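Local coordinates for protein deoxyribodipyrimidine photo-lyase (Oryza sativa Japonica Group, PDB 3UMV) that uses near-ultraviolet and blue light, through a bound FAD, to split cyclobutane pyrimidine dimers in ultraviolet-damaged DNA back into separate pyrimidines, at residues A168-P173 with R323-D328. Sequence-based numbering, arbitrary orientation.
Sequences AHNVVP and RRELAD. With FAD (flavin-adenine dinucleotide), chain I.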
loop_
_atom_site.group_PDB
_atom_site.type_symbol
_atom_site.label_atom_id
_atom_site.label_comp_id
_atom_site.label_asym_id
_atom_site.label_seq_id
_atom_site.Cartn_x
_atom_site.Cartn_y
_atom_site.Cartn_z
ATOM N N ALA A 168 7.121 8.758 -5.350
ATOM C CA ALA A 168 8.217 7.989 -4.781
ATOM C C ALA A 168 7.853 6.516 -4.647
ATOM O O ALA A 168 8.687 5.709 -4.242
ATOM C CB ALA A 168 8.608 8.550 -3.405
ATOM N N HIS A 169 6.614 6.166 -4.966
ATOM C CA HIS A 169 6.129 4.805 -4.712
ATOM C C HIS A 169 6.171 3.912 -5.954
ATOM O O HIS A 169 6.375 2.701 -5.860
ATOM C CB HIS A 169 4.696 4.850 -4.183
ATOM C CG HIS A 169 4.373 3.746 -3.225
ATOM N ND1 HIS A 169 4.784 3.758 -1.906
ATOM C CD2 HIS A 169 3.659 2.610 -3.388
ATOM C CE1 HIS A 169 4.342 2.669 -1.300
ATOM N NE2 HIS A 169 3.654 1.957 -2.178
ATOM N N ASN A 170 5.967 4.500 -7.122
ATOM C CA ASN A 170 5.888 3.722 -8.340
ATOM C C ASN A 170 7.202 3.819 -9.123
ATOM O O ASN A 170 7.868 4.848 -9.075
ATOM C CB ASN A 170 4.740 4.227 -9.210
ATOM C CG ASN A 170 3.382 3.991 -8.575
ATOM O OD1 ASN A 170 3.033 2.853 -8.255
ATOM N ND2 ASN A 170 2.626 5.069 -8.346
ATOM N N VAL A 171 7.563 2.752 -9.836
ATOM C CA VAL A 171 8.735 2.777 -10.708
ATOM C C VAL A 171 8.511 3.781 -11.820
ATOM O O VAL A 171 9.368 4.625 -12.090
ATOM C CB VAL A 171 9.039 1.387 -11.341
ATOM C CG1 VAL A 171 10.275 1.469 -12.219
ATOM C CG2 VAL A 171 9.238 0.342 -10.246
ATOM N N VAL A 172 7.365 3.672 -12.485
ATOM C CA VAL A 172 7.010 4.630 -13.516
ATOM C C VAL A 172 5.997 5.589 -12.898
ATOM O O VAL A 172 4.970 5.155 -12.370
ATOM C CB VAL A 172 6.393 3.929 -14.752
ATOM C CG1 VAL A 172 6.084 4.945 -15.851
ATOM C CG2 VAL A 172 7.335 2.841 -15.302
ATOM N N PRO A 173 6.276 6.896 -12.938
ATOM C CA PRO A 173 5.360 7.863 -12.316
ATOM C C PRO A 173 3.925 7.660 -12.768
ATOM O O PRO A 173 3.685 7.434 -13.960
ATOM C CB PRO A 173 5.899 9.204 -12.812
ATOM C CG PRO A 173 7.356 8.954 -13.030
ATOM C CD PRO A 173 7.486 7.537 -13.487
ATOM N N ARG A 323 1.112 -5.190 -11.866
ATOM C CA ARG A 323 -0.155 -5.286 -11.154
ATOM C C ARG A 323 -0.277 -4.194 -10.090
ATOM O O ARG A 323 -1.282 -3.476 -10.043
ATOM C CB ARG A 323 -0.346 -6.677 -10.554
ATOM C CG ARG A 323 -0.422 -7.784 -11.595
ATOM C CD ARG A 323 -1.585 -8.723 -11.287
ATOM N NE ARG A 323 -2.872 -8.050 -11.445
ATOM C CZ ARG A 323 -3.646 -8.173 -12.519
ATOM N NH1 ARG A 323 -4.803 -7.526 -12.591
ATOM N NH2 ARG A 323 -3.258 -8.956 -13.518
ATOM N N ARG A 324 0.747 -4.055 -9.253
ATOM C CA ARG A 324 0.685 -3.095 -8.157
ATOM C C ARG A 324 0.483 -1.694 -8.729
ATOM O O ARG A 324 -0.380 -0.944 -8.269
ATOM C CB ARG A 324 1.946 -3.132 -7.297
ATOM C CG ARG A 324 1.932 -2.080 -6.179
ATOM C CD ARG A 324 3.227 -2.110 -5.395
ATOM N NE ARG A 324 4.342 -2.058 -6.330
ATOM C CZ ARG A 324 4.821 -0.957 -6.895
ATOM N NH1 ARG A 324 4.328 0.249 -6.592
ATOM N NH2 ARG A 324 5.824 -1.062 -7.764
ATOM N N GLU A 325 1.269 -1.351 -9.742
ATOM C CA GLU A 325 1.156 -0.020 -10.324
ATOM C C GLU A 325 -0.140 0.203 -11.098
ATOM O O GLU A 325 -0.618 1.337 -11.201
ATOM C CB GLU A 325 2.438 0.356 -11.092
ATOM C CG GLU A 325 3.593 0.493 -10.110
ATOM C CD GLU A 325 4.934 0.915 -10.697
ATOM O OE1 GLU A 325 4.987 1.544 -11.779
ATOM O OE2 GLU A 325 5.943 0.632 -10.014
ATOM N N LEU A 326 -0.717 -0.882 -11.614
ATOM C CA LEU A 326 -2.031 -0.824 -12.238
ATOM C C LEU A 326 -3.089 -0.421 -11.211
ATOM O O LEU A 326 -4.043 0.276 -11.550
ATOM C CB LEU A 326 -2.389 -2.169 -12.882
ATOM C CG LEU A 326 -3.835 -2.271 -13.399
ATOM C CD1 LEU A 326 -4.129 -1.302 -14.540
ATOM C CD2 LEU A 326 -4.102 -3.694 -13.812
ATOM N N ALA A 327 -2.917 -0.844 -9.958
ATOM C CA ALA A 327 -3.856 -0.434 -8.921
ATOM C C ALA A 327 -3.765 1.060 -8.639
ATOM O O ALA A 327 -4.801 1.690 -8.420
ATOM C CB ALA A 327 -3.675 -1.245 -7.624
ATOM N N ASP A 328 -2.546 1.619 -8.606
ATOM C CA ASP A 328 -2.399 3.083 -8.473
ATOM C C ASP A 328 -3.051 3.798 -9.666
ATOM O O ASP A 328 -3.749 4.805 -9.513
ATOM C CB ASP A 328 -0.936 3.517 -8.308
ATOM C CG ASP A 328 -0.557 3.780 -6.845
ATOM O OD1 ASP A 328 0.284 4.681 -6.565
ATOM O OD2 ASP A 328 -1.119 3.084 -5.969
HETATM P PA FAD I . 3.727 -11.656 -3.646
HETATM O O1A FAD I . 3.076 -12.733 -4.459
HETATM O O2A FAD I . 5.106 -11.993 -3.152
HETATM O O5B FAD I . 3.736 -10.313 -4.516
HETATM C C5B FAD I . 4.767 -9.357 -4.407
HETATM C C4B FAD I . 4.185 -7.946 -4.538
HETATM O O4B FAD I . 3.502 -7.765 -5.769
HETATM C C3B FAD I . 3.139 -7.665 -3.477
HETATM O O3B FAD I . 3.727 -7.259 -2.264
HETATM C C2B FAD I . 2.368 -6.548 -4.116
HETATM O O2B FAD I . 3.112 -5.348 -4.028
HETATM C C1B FAD I . 2.359 -6.962 -5.565
HETATM N N9A FAD I . 1.136 -7.714 -5.892
HETATM C C8A FAD I . 0.957 -9.071 -5.882
HETATM N N7A FAD I . -0.319 -9.320 -6.260
HETATM C C5A FAD I . -0.954 -8.137 -6.493
HETATM C C6A FAD I . -2.245 -7.780 -6.900
HETATM N N6A FAD I . -3.153 -8.691 -7.250
HETATM N N1A FAD I . -2.573 -6.451 -7.053
HETATM C C2A FAD I . -1.629 -5.479 -6.816
HETATM N N3A FAD I . -0.360 -5.830 -6.411
HETATM C C4A FAD I . -0.032 -7.133 -6.268
HETATM N N1 FAD I . -2.650 -6.168 -1.804
HETATM C C2 FAD I . -2.214 -5.240 -0.905
HETATM O O2 FAD I . -1.054 -4.842 -1.012
HETATM N N3 FAD I . -3.065 -4.753 0.072
HETATM C C4 FAD I . -4.366 -5.214 0.163
HETATM O O4 FAD I . -5.122 -4.781 1.040
HETATM C C4X FAD I . -4.804 -6.151 -0.765
HETATM N N5 FAD I . -6.081 -6.658 -0.720
HETATM C C5X FAD I . -6.504 -7.574 -1.664
HETATM C C6 FAD I . -7.818 -8.060 -1.629
HETATM C C7 FAD I . -8.248 -8.991 -2.580
HETATM C C7M FAD I . -9.669 -9.487 -2.529
HETATM C C8 FAD I . -7.351 -9.437 -3.555
HETATM C C8M FAD I . -7.752 -10.437 -4.598
HETATM C C9 FAD I . -6.052 -8.958 -3.570
HETATM C C9A FAD I . -5.631 -8.031 -2.634
HETATM N N10 FAD I . -4.333 -7.562 -2.657
HETATM C C10 FAD I . -3.942 -6.625 -1.732
HETATM C "C1'" FAD I . -3.326 -8.031 -3.698
HETATM C "C2'" FAD I . -2.489 -9.276 -3.262
HETATM O "O2'" FAD I . -3.268 -10.353 -2.728
HETATM C "C3'" FAD I . -1.376 -8.957 -2.247
HETATM O "O3'" FAD I . -0.620 -7.873 -2.717
HETATM C "C4'" FAD I . -0.429 -10.133 -1.997
HETATM O "O4'" FAD I . -1.162 -11.244 -1.516
HETATM C "C5'" FAD I . 0.632 -9.684 -0.994
HETATM O "O5'" FAD I . 1.421 -10.721 -0.462
HETATM P P FAD I . 2.964 -10.828 -0.891
HETATM O O1P FAD I . 3.667 -9.497 -0.710
HETATM O O2P FAD I . 3.617 -11.943 -0.117
HETATM O O3P FAD I . 2.723 -11.252 -2.429
HETATM O O HOH W 1 2.029 1.574 -5.736
HETATM O O HOH W 2 3.077 3.268 -12.804
#
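Glu325 reaches from helix 310-333 to the backbone of Val171 and Val172, making the centre of a buried, polar contact between the FAD-binding helical region and the photolyase alpha/beta domain, at the loop that follows strand 162-166. A glutamate suits this place because its two oxygens can serve two successive loop amides. With the chain extended beyond CG (chi2 -178°), the carboxylate spans the gap. Val171 N donates to Glu325 OE2 at 2.7 Å, from above the carboxylate plane. The bond from Val172 N to Glu325 OE1 is longer, 3.3 Å, on the syn side but tilted out of that plane. A water that donates to both Glu325 OE1 and Val172 O adds a further link.

Arg324 has N-H groups enough for several acceptors. A bend at chi3 (50°) turns its guanidinium off the line of the otherwise extended chain. NH2 forms a salt bridge with Glu325, donating to the anti lone pair of OE2 at 2.8 Å in a bent bond, with OE2 tilted from the guanidinium plane. NH1 gives a weak hydrogen bond to His169 O at 3.3 Å, while Leu320 O takes NE. A second water accepts from Arg324 NH1 and donates to Asn170 OD1.

Asn170, able to donate as well as accept, slides past Glu325 in the opposite direction, with OD1 3.1 Å from Glu325 CG. Asp328 OD1 accepts from Asn170 ND2 at 3.0 Å, on the anti side and out of the carboxylate plane; the amide and carboxylate planes stand 80° apart. Asp167 also accepts from ND2, and the acidic Asp328 pairs with Arg46.

Arg324 CA lies 3.4 Å from FAD N3A. Glu325's buried carboxylate receives a guanidinium and two peptide N-H groups, probably favouring its ionised form; Arg324 both pairs with it and packs against the adenosine.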